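Local coordinates for probable sugar ABC transporter, sugar-binding protein (Streptococcus pneumoniae, PDB 2W7Y), which binds the blood group A-trisaccharide as the solute-binding protein of what is probably a sugar ABC transporter of this pneumococcus, at residues V94-F99 against A114-V120; I167-A173 against S191-Q195; L229-E235 against Q422-K426. One frame throughout, in Å; residues are numbered along the deposited sequence.

Interaction 1 of 3, residues V94-F99 against A114-V120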
loop_
_atom_site.group_PDB
_atom_site.type_symbol
_atom_site.label_atom_id
_atom_site.label_comp_id
_atom_site.label_asym_id
_atom_site.label_seq_id
_atom_site.Cartn_x
_atom_site.Cartn_y
_atom_site.Cartn_z
ATOM N N VAL A 94 -10.008 -3.408 19.925
ATOM C CA VAL A 94 -10.415 -2.005 20.134
ATOM C C VAL A 94 -11.823 -1.907 20.734
ATOM O O VAL A 94 -12.049 -1.145 21.678
ATOM C CB VAL A 94 -10.289 -1.158 18.833
ATOM C CG1 VAL A 94 -10.907 0.233 19.001
ATOM C CG2 VAL A 94 -8.833 -1.028 18.418
ATOM N N ALA A 95 -12.759 -2.681 20.183
ATOM C CA ALA A 95 -14.047 -2.921 20.834
ATOM C C ALA A 95 -13.773 -3.726 22.098
ATOM O O ALA A 95 -13.128 -4.770 22.039
ATOM C CB ALA A 95 -14.990 -3.675 19.907
ATOM N N SER A 96 -14.262 -3.233 23.233
ATOM C CA SER A 96 -13.904 -3.732 24.580
ATOM C C SER A 96 -12.597 -3.119 25.122
ATOM O O SER A 96 -12.031 -3.602 26.107
ATOM C CB SER A 96 -13.931 -5.274 24.689
ATOM O OG SER A 96 -12.774 -5.874 24.141
ATOM N N GLY A 97 -12.144 -2.051 24.465
ATOM C CA GLY A 97 -11.109 -1.157 24.993
ATOM C C GLY A 97 -9.704 -1.707 25.127
ATOM O O GLY A 97 -8.963 -1.315 26.031
ATOM N N GLU A 98 -9.328 -2.603 24.223
ATOM C CA GLU A 98 -8.008 -3.230 24.267
ATOM C C GLU A 98 -7.243 -3.047 22.950
ATOM O O GLU A 98 -7.732 -2.410 22.013
ATOM C CB GLU A 98 -8.140 -4.715 24.635
ATOM C CG GLU A 98 -8.713 -4.958 26.033
ATOM C CD GLU A 98 -9.091 -6.405 26.290
ATOM O OE1 GLU A 98 -9.906 -6.647 27.207
ATOM O OE2 GLU A 98 -8.581 -7.304 25.587
ATOM N N PHE A 99 -6.033 -3.591 22.892
ATOM C CA PHE A 99 -5.216 -3.542 21.687
ATOM C C PHE A 99 -4.283 -4.754 21.671
ATOM O O PHE A 99 -3.824 -5.185 22.733
ATOM C CB PHE A 99 -4.418 -2.231 21.627
ATOM C CG PHE A 99 -4.045 -1.809 20.232
ATOM C CD1 PHE A 99 -4.995 -1.237 19.383
ATOM C CD2 PHE A 99 -2.744 -1.983 19.762
ATOM C CE1 PHE A 99 -4.655 -0.849 18.092
ATOM C CE2 PHE A 99 -2.395 -1.604 18.468
ATOM C CZ PHE A 99 -3.352 -1.035 17.633
ATOM N N ALA A 114 -9.021 3.669 18.240
ATOM C CA ALA A 114 -7.905 3.242 19.080
ATOM C C ALA A 114 -7.067 4.436 19.544
ATOM O O ALA A 114 -6.638 4.493 20.701
ATOM C CB ALA A 114 -7.043 2.239 18.348
ATOM N N ILE A 115 -6.852 5.384 18.634
ATOM C CA ILE A 115 -6.122 6.613 18.940
ATOM C C ILE A 115 -6.900 7.514 19.913
ATOM O O ILE A 115 -6.309 8.077 20.838
ATOM C CB ILE A 115 -5.724 7.369 17.643
ATOM C CG1 ILE A 115 -4.655 6.575 16.879
ATOM C CG2 ILE A 115 -5.235 8.788 17.955
ATOM C CD1 ILE A 115 -4.602 6.879 15.397
ATOM N N GLU A 116 -8.216 7.625 19.717
ATOM C CA GLU A 116 -9.074 8.440 20.594
ATOM C C GLU A 116 -9.112 7.887 22.027
ATOM O O GLU A 116 -9.163 8.651 22.997
ATOM C CB GLU A 116 -10.501 8.573 20.022
ATOM C CG GLU A 116 -11.514 7.551 20.568
ATOM C CD GLU A 116 -12.888 7.594 19.899
ATOM O OE1 GLU A 116 -13.260 8.645 19.329
ATOM O OE2 GLU A 116 -13.605 6.563 19.964
ATOM N N GLN A 117 -9.083 6.561 22.143
ATOM C CA GLN A 117 -9.123 5.877 23.431
ATOM C C GLN A 117 -7.716 5.645 23.975
ATOM O O GLN A 117 -7.549 5.003 25.017
ATOM C CB GLN A 117 -9.839 4.530 23.293
ATOM C CG GLN A 117 -11.346 4.606 23.132
ATOM C CD GLN A 117 -11.971 3.242 22.890
ATOM O OE1 GLN A 117 -12.673 3.039 21.900
ATOM N NE2 GLN A 117 -11.715 2.298 23.790
ATOM N N LYS A 118 -6.726 6.204 23.267
ATOM C CA LYS A 118 -5.277 5.940 23.450
ATOM C C LYS A 118 -4.895 4.500 23.790
ATOM O O LYS A 118 -4.152 4.237 24.744
ATOM C CB LYS A 118 -4.576 6.948 24.382
ATOM C CG LYS A 118 -5.415 7.554 25.468
ATOM C CD LYS A 118 -5.842 8.967 25.114
ATOM C CE LYS A 118 -4.844 9.996 25.620
ATOM N NZ LYS A 118 -5.459 11.352 25.683
ATOM N N LEU A 119 -5.399 3.585 22.972
ATOM C CA LEU A 119 -5.067 2.167 23.050
ATOM C C LEU A 119 -3.686 1.898 22.445
ATOM O O LEU A 119 -3.142 0.801 22.582
ATOM C CB LEU A 119 -6.134 1.358 22.304
ATOM C CG LEU A 119 -7.451 0.913 22.963
ATOM C CD1 LEU A 119 -7.873 1.749 24.162
ATOM C CD2 LEU A 119 -8.577 0.845 21.930
ATOM N N VAL A 120 -3.130 2.921 21.793
ATOM C CA VAL A 120 -1.896 2.814 21.008
ATOM C C VAL A 120 -0.800 3.710 21.591
ATOM O O VAL A 120 -1.069 4.845 21.997
ATOM C CB VAL A 120 -2.131 3.230 19.532
ATOM C CG1 VAL A 120 -0.990 2.769 18.659
ATOM C CG2 VAL A 120 -3.438 2.665 19.003
#

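Interaction 2 of 3, residues I167-A173 against S191-Q195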
loop_
_atom_site.group_PDB
_atom_site.type_symbol
_atom_site.label_atom_id
_atom_site.label_comp_id
_atom_site.label_asym_id
_atom_site.label_seq_id
_atom_site.Cartn_x
_atom_site.Cartn_y
_atom_site.Cartn_z
ATOM N N ILE A 167 1.749 -7.129 -24.723
ATOM C CA ILE A 167 0.334 -6.828 -24.965
ATOM C C ILE A 167 0.138 -5.390 -25.461
ATOM O O ILE A 167 -0.646 -5.155 -26.383
ATOM C CB ILE A 167 -0.540 -7.118 -23.708
ATOM C CG1 ILE A 167 -0.531 -8.623 -23.390
ATOM C CG2 ILE A 167 -1.967 -6.604 -23.900
ATOM C CD1 ILE A 167 -1.089 -8.995 -22.018
ATOM N N PHE A 168 0.857 -4.442 -24.859
ATOM C CA PHE A 168 0.813 -3.037 -25.283
ATOM C C PHE A 168 1.314 -2.858 -26.717
ATOM O O PHE A 168 0.679 -2.169 -27.521
ATOM C CB PHE A 168 1.620 -2.153 -24.327
ATOM C CG PHE A 168 0.840 -1.677 -23.129
ATOM C CD1 PHE A 168 0.474 -2.563 -22.112
ATOM C CD2 PHE A 168 0.478 -0.340 -23.010
ATOM C CE1 PHE A 168 -0.247 -2.125 -21.003
ATOM C CE2 PHE A 168 -0.244 0.107 -21.902
ATOM C CZ PHE A 168 -0.606 -0.788 -20.896
ATOM N N ALA A 169 2.448 -3.489 -27.027
ATOM C CA ALA A 169 3.053 -3.404 -28.352
ATOM C C ALA A 169 2.125 -3.954 -29.430
ATOM O O ALA A 169 1.997 -3.357 -30.501
ATOM C CB ALA A 169 4.387 -4.123 -28.374
ATOM N N LYS A 170 1.468 -5.075 -29.121
ATOM C CA LYS A 170 0.531 -5.742 -30.030
ATOM C C LYS A 170 -0.752 -4.953 -30.271
ATOM O O LYS A 170 -1.315 -4.983 -31.370
ATOM C CB LYS A 170 0.205 -7.155 -29.530
ATOM C CG LYS A 170 1.368 -8.138 -29.650
ATOM C CD LYS A 170 0.964 -9.552 -29.262
ATOM C CE LYS A 170 2.103 -10.531 -29.488
ATOM N NZ LYS A 170 3.164 -10.404 -28.449
ATOM N N ALA A 171 -1.201 -4.246 -29.240
ATOM C CA ALA A 171 -2.389 -3.404 -29.325
ATOM C C ALA A 171 -2.101 -2.063 -29.994
ATOM O O ALA A 171 -3.027 -1.352 -30.387
ATOM C CB ALA A 171 -2.972 -3.188 -27.937
ATOM N N GLY A 172 -0.817 -1.726 -30.120
ATOM C CA GLY A 172 -0.386 -0.406 -30.581
ATOM C C GLY A 172 -0.739 0.662 -29.560
ATOM O O GLY A 172 -1.061 1.791 -29.920
ATOM N N ALA A 173 -0.682 0.291 -28.282
ATOM C CA ALA A 173 -1.114 1.165 -27.195
ATOM C C ALA A 173 0.051 1.938 -26.580
ATOM O O ALA A 173 1.151 1.396 -26.416
ATOM C CB ALA A 173 -1.852 0.359 -26.129
ATOM N N SER A 191 -7.759 0.418 -26.703
ATOM C CA SER A 191 -6.971 -0.304 -27.712
ATOM C C SER A 191 -6.694 -1.755 -27.336
ATOM O O SER A 191 -6.753 -2.644 -28.187
ATOM C CB SER A 191 -5.636 0.403 -27.954
ATOM O OG SER A 191 -5.835 1.736 -28.381
ATOM N N ILE A 192 -6.383 -1.978 -26.060
ATOM C CA ILE A 192 -6.027 -3.299 -25.543
ATOM C C ILE A 192 -7.245 -4.219 -25.483
ATOM O O ILE A 192 -7.132 -5.426 -25.719
ATOM C CB ILE A 192 -5.325 -3.182 -24.160
ATOM C CG1 ILE A 192 -3.899 -2.652 -24.350
ATOM C CG2 ILE A 192 -5.292 -4.531 -23.439
ATOM C CD1 ILE A 192 -3.310 -1.997 -23.147
ATOM N N ARG A 193 -8.404 -3.635 -25.185
ATOM C CA ARG A 193 -9.670 -4.368 -25.135
ATOM C C ARG A 193 -10.162 -4.801 -26.518
ATOM O O ARG A 193 -10.978 -5.719 -26.623
ATOM C CB ARG A 193 -10.750 -3.553 -24.409
ATOM C CG ARG A 193 -10.503 -3.391 -22.921
ATOM C CD ARG A 193 -11.664 -2.703 -22.221
ATOM N NE ARG A 193 -11.270 -2.241 -20.891
ATOM C CZ ARG A 193 -11.008 -0.976 -20.571
ATOM N NH1 ARG A 193 -11.119 -0.012 -21.472
ATOM N NH2 ARG A 193 -10.642 -0.673 -19.336
ATOM N N LYS A 194 -9.669 -4.146 -27.570
ATOM C CA LYS A 194 -9.971 -4.548 -28.952
ATOM C C LYS A 194 -9.343 -5.902 -29.298
ATOM O O LYS A 194 -9.755 -6.567 -30.255
ATOM C CB LYS A 194 -9.518 -3.476 -29.946
ATOM C CG LYS A 194 -10.482 -2.307 -30.075
ATOM C CD LYS A 194 -9.844 -1.135 -30.801
ATOM C CE LYS A 194 -10.768 0.075 -30.813
ATOM N NZ LYS A 194 -10.008 1.356 -30.890
ATOM N N GLN A 195 -8.342 -6.290 -28.513
ATOM C CA GLN A 195 -7.733 -7.612 -28.589
ATOM C C GLN A 195 -8.521 -8.546 -27.679
ATOM O O GLN A 195 -8.999 -8.124 -26.622
ATOM C CB GLN A 195 -6.281 -7.559 -28.103
ATOM C CG GLN A 195 -5.476 -6.342 -28.560
ATOM C CD GLN A 195 -4.714 -6.577 -29.849
ATOM O OE1 GLN A 195 -4.263 -7.689 -30.129
ATOM N NE2 GLN A 195 -4.555 -5.522 -30.636
#

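Interaction 3 of 3, residues L229-E235 against Q422-K426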
loop_
_atom_site.group_PDB
_atom_site.type_symbol
_atom_site.label_atom_id
_atom_site.label_comp_id
_atom_site.label_asym_id
_atom_site.label_seq_id
_atom_site.Cartn_x
_atom_site.Cartn_y
_atom_site.Cartn_z
ATOM N N LEU A 229 -10.322 14.119 5.419
ATOM C CA LEU A 229 -11.396 14.437 4.479
ATOM C C LEU A 229 -12.523 15.241 5.136
ATOM O O LEU A 229 -12.953 14.938 6.253
ATOM C CB LEU A 229 -11.939 13.145 3.849
ATOM C CG LEU A 229 -12.916 13.206 2.667
ATOM C CD1 LEU A 229 -12.341 13.967 1.466
ATOM C CD2 LEU A 229 -13.334 11.800 2.259
ATOM N N THR A 230 -12.984 16.272 4.430
ATOM C CA THR A 230 -14.088 17.114 4.888
ATOM C C THR A 230 -15.254 17.057 3.893
ATOM O O THR A 230 -15.074 16.638 2.749
ATOM C CB THR A 230 -13.648 18.587 5.087
ATOM O OG1 THR A 230 -13.300 19.166 3.821
ATOM C CG2 THR A 230 -12.455 18.686 6.048
ATOM N N LYS A 231 -16.437 17.482 4.337
ATOM C CA LYS A 231 -17.647 17.487 3.503
ATOM C C LYS A 231 -17.479 18.333 2.241
ATOM O O LYS A 231 -17.868 17.916 1.150
ATOM C CB LYS A 231 -18.861 17.970 4.303
ATOM C CG LYS A 231 -19.380 16.963 5.321
ATOM C CD LYS A 231 -20.221 17.635 6.398
ATOM C CE LYS A 231 -21.689 17.683 6.027
ATOM N NZ LYS A 231 -22.360 16.373 6.246
ATOM N N GLU A 232 -16.893 19.517 2.405
ATOM C CA GLU A 232 -16.580 20.404 1.286
ATOM C C GLU A 232 -15.519 19.807 0.361
ATOM O O GLU A 232 -15.542 20.044 -0.846
ATOM C CB GLU A 232 -16.163 21.800 1.779
ATOM C CG GLU A 232 -15.369 21.831 3.093
ATOM C CD GLU A 232 -16.256 21.846 4.338
ATOM O OE1 GLU A 232 -17.234 22.627 4.376
ATOM O OE2 GLU A 232 -15.965 21.083 5.285
ATOM N N GLY A 233 -14.601 19.029 0.931
ATOM C CA GLY A 233 -13.590 18.311 0.153
ATOM C C GLY A 233 -14.200 17.207 -0.695
ATOM O O GLY A 233 -13.772 16.967 -1.814
ATOM N N ILE A 234 -15.208 16.534 -0.149
ATOM C CA ILE A 234 -15.971 15.530 -0.879
ATOM C C ILE A 234 -16.740 16.142 -2.073
ATOM O O ILE A 234 -17.347 15.407 -2.859
ATOM C CB ILE A 234 -16.952 14.784 0.090
ATOM C CG1 ILE A 234 -16.175 13.991 1.144
ATOM C CG2 ILE A 234 -17.870 13.835 -0.654
ATOM C CD1 ILE A 234 -16.978 13.646 2.398
ATOM N N GLU A 235 -16.670 17.465 -2.253
ATOM C CA GLU A 235 -17.727 18.134 -3.011
ATOM C C GLU A 235 -17.537 19.422 -3.845
ATOM O O GLU A 235 -18.426 19.694 -4.654
ATOM C CB GLU A 235 -18.858 18.429 -2.008
ATOM C CG GLU A 235 -20.213 18.768 -2.617
ATOM C CD GLU A 235 -21.086 19.555 -1.676
ATOM O OE1 GLU A 235 -20.852 19.474 -0.451
ATOM O OE2 GLU A 235 -22.003 20.258 -2.159
ATOM N N GLN A 422 -20.716 10.231 -2.799
ATOM C CA GLN A 422 -20.388 11.384 -1.962
ATOM C C GLN A 422 -21.391 11.580 -0.820
ATOM O O GLN A 422 -21.052 12.168 0.204
ATOM C CB GLN A 422 -20.133 12.665 -2.786
ATOM C CG GLN A 422 -21.216 13.090 -3.759
ATOM C CD GLN A 422 -20.693 13.972 -4.894
ATOM O OE1 GLN A 422 -21.324 14.078 -5.946
ATOM N NE2 GLN A 422 -19.541 14.601 -4.686
ATOM N N ASP A 423 -22.604 11.058 -0.989
ATOM C CA ASP A 423 -23.590 10.999 0.094
ATOM C C ASP A 423 -23.139 10.038 1.199
ATOM O O ASP A 423 -23.301 10.328 2.390
ATOM C CB ASP A 423 -24.965 10.575 -0.441
ATOM C CG ASP A 423 -25.714 11.713 -1.136
ATOM O OD1 ASP A 423 -26.827 11.460 -1.652
ATOM O OD2 ASP A 423 -25.202 12.855 -1.167
ATOM N N VAL A 424 -22.576 8.900 0.793
ATOM C CA VAL A 424 -22.065 7.881 1.714
ATOM C C VAL A 424 -20.841 8.375 2.501
ATOM O O VAL A 424 -20.724 8.114 3.703
ATOM C CB VAL A 424 -21.759 6.541 0.967
ATOM C CG1 VAL A 424 -20.877 5.609 1.801
ATOM C CG2 VAL A 424 -23.058 5.830 0.582
ATOM N N LEU A 425 -19.948 9.099 1.824
ATOM C CA LEU A 425 -18.733 9.629 2.453
ATOM C C LEU A 425 -18.996 10.684 3.532
ATOM O O LEU A 425 -18.319 10.698 4.563
ATOM C CB LEU A 425 -17.757 10.176 1.404
ATOM C CG LEU A 425 -16.671 9.284 0.773
ATOM C CD1 LEU A 425 -16.314 8.043 1.616
ATOM C CD2 LEU A 425 -17.022 8.896 -0.645
ATOM N N LYS A 426 -19.973 11.558 3.286
ATOM C CA LYS A 426 -20.360 12.609 4.234
ATOM C C LYS A 426 -20.897 12.055 5.555
ATOM O O LYS A 426 -20.628 12.614 6.618
ATOM C CB LYS A 426 -21.405 13.539 3.613
ATOM C CG LYS A 426 -20.853 14.591 2.667
ATOM C CD LYS A 426 -21.831 14.833 1.529
ATOM C CE LYS A 426 -21.609 16.165 0.847
ATOM N NZ LYS A 426 -22.588 17.160 1.343
#

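Interaction 1 of 3, residues V94-F99 against A114-V120
The F99 ring carries V120 on one face: V120 CG2 sits 4.1 Å from the ring centroid and 22° off the ring normal, a CH-pi contact displaced toward the rim, with CE1 and CZ closest. The methyl of A114 approaches the ring obliquely, CB lying 3.9 Å from F99 CE1, and L119 O also comes in obliquely, 3.4 Å from F99 CB. With CG anti to the backbone N of F99 (chi1 -155°), the ring is directed toward A114 and V120. T312 of strand 311-313 touches both F99 and V120. L119 lies between V94, G97-E98 and F99. L119 CD2 packs 3.8 Å from V94 CG1 and 3.4 Å from E98 O, while CD1 rests against the carbonyl of G97. V94 CG2 meets A114 CB at 3.7 Å and also borders L119 CD2. The Q117 amide lies at the margin, Q117 NE2 being 3.7 Å from G97 CA. The direct contact is van der Waals, partly with carbonyl oxygens. On both sides the chain leaves a helix through a Schellman motif, with G97 and K118 as the positive-phi C-prime residues; two such helix ends meet here beside strand 311-313, with strand 102-104 lying between them in the chain.

Interaction 2 of 3, residues I167-A173 against S191-Q195
I192 is central to this contact, touching I167, F168, A171 and A173. I192 CD1 stands over the centre of the F168 ring, 3.7 Å from the centroid and only 11° off the normal, which makes the CH-pi contact nearly axial. Behind that methyl, I192 CG1 meets A171 CB at 3.7 Å and touches the methyl of A173. The other branch, CG2, is anti to the backbone N of I192 and meets I167 CG2 at 3.9 Å, the two side chains crossing at about a right angle. At one margin the Q195 chain bends at chi2 (-92°), which lays its amide against the helix end: Q195 NE2 is 3.3 Å from A171 CA. S191 adds its CB, 4.2 Å from A173 CB, whereas its OG is bonded to Q187 O within its own helix. In the next layer, a Schellman motif with G172 as C-prime residue turns the chain, A173 N reaching F168 O at 2.9 Å, and so brings A173 back beside I192. Y163 meets the F168 ring edge-to-face and W179 also touches F168, while A275 lies against both I167 and I192. The join between helices 165-171 and 182-193 therefore combines the Q195 amide at its margin with apolar contacts of I192 to methyls and a ring, and these I192 contacts are dispersive in character.

Interaction 3 of 3, residues L229-E235 against Q422-K426
I234 and K426 bring together the loop before helix 237-252 and the C-terminal helix 414-427, so the contact fastens the last helix of the chain to a turn far earlier in the sequence. That turn is an ST motif: T230 OG1 accepts from G233 N at 3.2 Å, and I234 N bonds to T230 O. I234, the residue following G233, is buried and points at the helix. I234 CD1 packs 3.7 Å from L425 CB and extends toward the backbone N of K426. The side chains of I234 and Q422 run antiparallel alongside each other, I234 CG2 only 3.3 Å from Q422 CB, a tight fit. Behind L425 lie A399 and I400 of helix 394-406, and L229 reaches the same helix through V396; L229 CD2 makes a looser contact with L425 CG. One polar link comes from Q422. Placing CG between its backbone N and carbonyl carbon (chi1 54°), it runs extended to the carbonyl of I234. Q422 NE2 donates to I234 O at 3.0 Å, in the carbonyl plane and nearly in the plane of its own amide, although the N-H...O angle of 136° shows a bent bond. At the outer margin K231 crosses K426 at about a right angle, their CG atoms 3.9 Å apart. The ammonium groups K231 NZ and K426 NZ remain 5.0 Å apart, a like-charge proximity that E235 probably eases. E235 OE1 pairs with K426 NZ at 3.4 Å, a salt bridge whose hydrogen bond is weak.

From the N terminus, interaction 1 closes first, joining the end of helix 86-94 to the end of helix 112-116, with strand 102-104 lying between the two helices in the chain. Interaction 2 follows, closing the short connection between helices 165-171 and 182-193. Interaction 3 opens after that and spans 186 intervening residues, bringing the C-terminal helix back to the loop before helix 237-252. The three are in series along the chain, none nested or crossed. Interactions 1 and 2 lie on opposite sides of the chain's centre, their own centres about 50 Å apart; interaction 3 is about 26 Å from interaction 1 and about 37 Å from interaction 2, centre to centre. None touches another.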